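Local coordinates for DNA polymerase epsilon subunit 3 (Drosophila melanogaster, PDB 2BYK), which pairs with Chrac-16 as a histone-fold heterodimer that binds DNA and facilitates nucleosome sliding, and also serves as an accessory subunit of DNA polymerase epsilon, at residues F44-L55 and D68-F78. Residues are numbered along the deposited sequence; the frame is centred on the assembly and turned at random.
Sequences FAIFVTSSSTAL and DILQTLTELDF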
# COMPACT_ATOMS: atom_id res chain seq x y z
N PHE B 44 4.23 -4.31 -1.63
CA PHE B 44 3.91 -3.41 -0.53
C PHE B 44 3.24 -4.19 0.58
O PHE B 44 3.68 -4.18 1.72
CB PHE B 44 2.95 -2.31 -0.98
CG PHE B 44 2.46 -1.47 0.16
CD1 PHE B 44 3.31 -0.57 0.80
CD2 PHE B 44 1.16 -1.61 0.64
CE1 PHE B 44 2.87 0.18 1.90
CE2 PHE B 44 0.72 -0.86 1.74
CZ PHE B 44 1.58 0.03 2.37
N ALA B 45 2.15 -4.87 0.23
CA ALA B 45 1.40 -5.63 1.20
C ALA B 45 2.22 -6.71 1.93
O ALA B 45 2.10 -6.85 3.15
CB ALA B 45 0.19 -6.23 0.54
N ILE B 46 3.05 -7.45 1.20
CA ILE B 46 3.88 -8.51 1.79
C ILE B 46 4.88 -7.90 2.75
O ILE B 46 5.11 -8.39 3.85
CB ILE B 46 4.68 -9.29 0.73
CG1 ILE B 46 3.74 -10.00 -0.24
CG2 ILE B 46 5.54 -10.34 1.40
CD1 ILE B 46 4.46 -10.67 -1.38
N PHE B 47 5.49 -6.81 2.29
CA PHE B 47 6.47 -6.08 3.05
C PHE B 47 5.89 -5.57 4.37
O PHE B 47 6.49 -5.77 5.43
CB PHE B 47 6.97 -4.89 2.23
CG PHE B 47 8.20 -4.23 2.79
CD1 PHE B 47 8.38 -2.84 2.66
CD2 PHE B 47 9.22 -4.98 3.37
CE1 PHE B 47 9.54 -2.22 3.10
CE2 PHE B 47 10.40 -4.37 3.81
CZ PHE B 47 10.56 -2.98 3.67
N VAL B 48 4.72 -4.92 4.31
CA VAL B 48 4.06 -4.36 5.50
C VAL B 48 3.66 -5.44 6.49
O VAL B 48 3.73 -5.24 7.71
CB VAL B 48 2.81 -3.53 5.12
CG1 VAL B 48 2.15 -2.99 6.38
CG2 VAL B 48 3.21 -2.38 4.23
N THR B 49 3.21 -6.58 5.99
CA THR B 49 2.83 -7.68 6.86
C THR B 49 4.11 -8.22 7.48
O THR B 49 4.19 -8.41 8.69
CB THR B 49 2.17 -8.78 6.07
OG1 THR B 49 1.10 -8.22 5.30
CG2 THR B 49 1.62 -9.85 7.01
N SER B 50 5.10 -8.47 6.63
CA SER B 50 6.40 -8.97 7.07
C SER B 50 6.89 -8.08 8.21
O SER B 50 7.25 -8.56 9.29
CB SER B 50 7.37 -8.92 5.89
OG SER B 50 8.68 -9.28 6.27
N SER B 51 6.89 -6.77 7.97
CA SER B 51 7.34 -5.80 8.96
C SER B 51 6.46 -5.77 10.20
O SER B 51 6.97 -5.86 11.31
CB SER B 51 7.37 -4.40 8.34
OG SER B 51 8.20 -4.36 7.20
N SER B 52 5.15 -5.64 10.01
CA SER B 52 4.21 -5.60 11.14
C SER B 52 4.38 -6.83 12.01
O SER B 52 4.21 -6.77 13.24
CB SER B 52 2.77 -5.52 10.63
OG SER B 52 2.59 -4.35 9.86
N THR B 53 4.72 -7.95 11.37
CA THR B 53 4.95 -9.21 12.06
C THR B 53 6.19 -9.06 12.93
O THR B 53 6.22 -9.51 14.08
CB THR B 53 5.19 -10.36 11.06
OG1 THR B 53 4.02 -10.58 10.27
CG2 THR B 53 5.53 -11.65 11.79
N ALA B 54 7.21 -8.43 12.36
CA ALA B 54 8.47 -8.20 13.06
C ALA B 54 8.24 -7.35 14.30
O ALA B 54 8.63 -7.74 15.40
CB ALA B 54 9.44 -7.51 12.14
N LEU B 55 7.60 -6.20 14.12
CA LEU B 55 7.29 -5.26 15.21
C LEU B 55 6.47 -5.91 16.32
O LEU B 55 6.64 -5.60 17.50
CB LEU B 55 6.54 -4.06 14.65
CG LEU B 55 6.15 -2.97 15.64
CD1 LEU B 55 7.40 -2.43 16.33
CD2 LEU B 55 5.44 -1.86 14.89
N ASP B 68 0.03 -2.25 15.48
CA ASP B 68 1.32 -2.75 15.00
C ASP B 68 1.48 -2.40 13.55
O ASP B 68 2.58 -2.10 13.09
CB ASP B 68 1.40 -4.25 15.11
CG ASP B 68 1.54 -4.70 16.52
OD1 ASP B 68 1.34 -5.91 16.78
OD2 ASP B 68 1.87 -3.84 17.37
N ILE B 69 0.37 -2.49 12.81
CA ILE B 69 0.38 -2.17 11.39
C ILE B 69 0.43 -0.65 11.27
O ILE B 69 1.09 -0.12 10.38
CB ILE B 69 -0.89 -2.68 10.67
CG1 ILE B 69 -0.95 -4.21 10.75
CG2 ILE B 69 -0.87 -2.25 9.21
CD1 ILE B 69 -2.22 -4.80 10.17
N LEU B 70 -0.26 0.04 12.16
CA LEU B 70 -0.26 1.49 12.12
C LEU B 70 1.13 2.02 12.44
O LEU B 70 1.56 3.03 11.89
CB LEU B 70 -1.31 2.06 13.10
CG LEU B 70 -2.77 1.91 12.64
CD1 LEU B 70 -3.70 2.50 13.68
CD2 LEU B 70 -2.97 2.60 11.30
N GLN B 71 1.84 1.33 13.33
CA GLN B 71 3.20 1.72 13.71
C GLN B 71 4.22 1.37 12.63
O GLN B 71 5.16 2.12 12.40
CB GLN B 71 3.60 1.06 15.03
CG GLN B 71 2.80 1.51 16.22
CD GLN B 71 3.16 0.76 17.50
OE1 GLN B 71 3.15 -0.48 17.53
NE2 GLN B 71 3.47 1.50 18.56
N THR B 72 4.05 0.22 11.98
CA THR B 72 4.96 -0.19 10.92
C THR B 72 4.83 0.75 9.72
O THR B 72 5.81 1.00 9.02
CB THR B 72 4.66 -1.63 10.48
OG1 THR B 72 4.94 -2.52 11.56
CG2 THR B 72 5.50 -2.01 9.28
N LEU B 73 3.64 1.27 9.49
CA LEU B 73 3.44 2.19 8.38
C LEU B 73 4.14 3.51 8.63
O LEU B 73 4.79 4.04 7.73
CB LEU B 73 1.95 2.45 8.12
CG LEU B 73 1.12 1.36 7.44
CD1 LEU B 73 -0.30 1.84 7.30
CD2 LEU B 73 1.69 1.04 6.07
N THR B 74 4.02 4.05 9.85
CA THR B 74 4.68 5.33 10.15
C THR B 74 6.18 5.10 10.12
O THR B 74 6.96 5.99 9.80
CB THR B 74 4.29 5.88 11.56
OG1 THR B 74 4.95 5.13 12.58
CG2 THR B 74 2.80 5.80 11.78
N GLU B 75 6.55 3.87 10.45
CA GLU B 75 7.93 3.43 10.50
C GLU B 75 8.54 3.24 9.11
O GLU B 75 9.75 3.40 8.92
CB GLU B 75 7.97 2.13 11.29
CG GLU B 75 9.30 1.43 11.41
CD GLU B 75 9.20 0.24 12.37
OE1 GLU B 75 9.14 0.48 13.60
OE2 GLU B 75 9.16 -0.92 11.89
N LEU B 76 7.70 2.90 8.13
CA LEU B 76 8.18 2.71 6.77
C LEU B 76 8.09 4.01 5.97
O LEU B 76 8.29 4.01 4.75
CB LEU B 76 7.39 1.60 6.08
CG LEU B 76 7.63 0.19 6.63
CD1 LEU B 76 6.69 -0.79 5.96
CD2 LEU B 76 9.08 -0.20 6.39
N ASP B 77 7.79 5.11 6.67
CA ASP B 77 7.67 6.44 6.07
C ASP B 77 6.35 6.73 5.38
O ASP B 77 6.22 7.71 4.63
CB ASP B 77 8.81 6.70 5.09
CG ASP B 77 9.94 7.46 5.74
OD1 ASP B 77 10.42 7.01 6.80
OD2 ASP B 77 10.34 8.50 5.18
N PHE B 78 5.37 5.88 5.62
CA PHE B 78 4.05 6.08 5.05
C PHE B 78 3.20 6.54 6.21
O PHE B 78 2.22 5.88 6.56
CB PHE B 78 3.50 4.77 4.50
CG PHE B 78 4.28 4.22 3.35
CD1 PHE B 78 4.92 2.99 3.45
CD2 PHE B 78 4.38 4.93 2.16
CE1 PHE B 78 5.65 2.48 2.39
CE2 PHE B 78 5.10 4.43 1.09
CZ PHE B 78 5.74 3.20 1.20
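Ser52 and Ile69 bring the two backbones closest, CA to CA 5.1 Å, where the helical segments 44-55 and 68-75 pass with axes 8.6 Å apart and directions 112° from each other. This approach is consistent with the compact side chains at the crossing, Ser52 and Thr72. Each turns its hydroxyl back onto its own helix: Ser52 OG donates to Val48 O at 2.6 Å and Thr72 OG1 to Asp68 O at 2.8 Å. Val48 O also accepts Ser52 N, and Asp68 O accepts Thr72 N, in each case from the opposite face of the carbonyl plane to the hydroxyl, so both buried hydroxyls have an acceptor within their own helix. Thr72 then fits as a knob among Val48, Ser51, Ser52 and Leu55, its OG1 3.2 Å from Ser52 CA. Replacing Thr72 by an alanine is likely to open a gap beside Ser51 and Ser52 and to leave Asp68 O without its second donor. In return Leu55, with CG anti to its backbone N (chi1 -179°), sits as a knob among Asp68, Gln71, Thr72 and Glu75, CD2 lying 3.4 Å from Asp68 O. This is the packing of the long central helix of a histone fold, 31-58, against the short helix 66-75 that follows it, with helix 82-96 covering Leu73 from beyond. Toward the other end the interface turns apolar: Leu73 CD2 lies 3.8 Å from Phe44 CZ and also meets Val48, whereas Leu76 splits its methyls, CD1 to Val48 CG2 and CD2 to Phe47 CE1. A Schellman motif ends the helix, Asp77 as C-prime residue and Phe78 N bonded to Leu73 O; Phe78 offers its face to the edge of Phe44, planes at 83°.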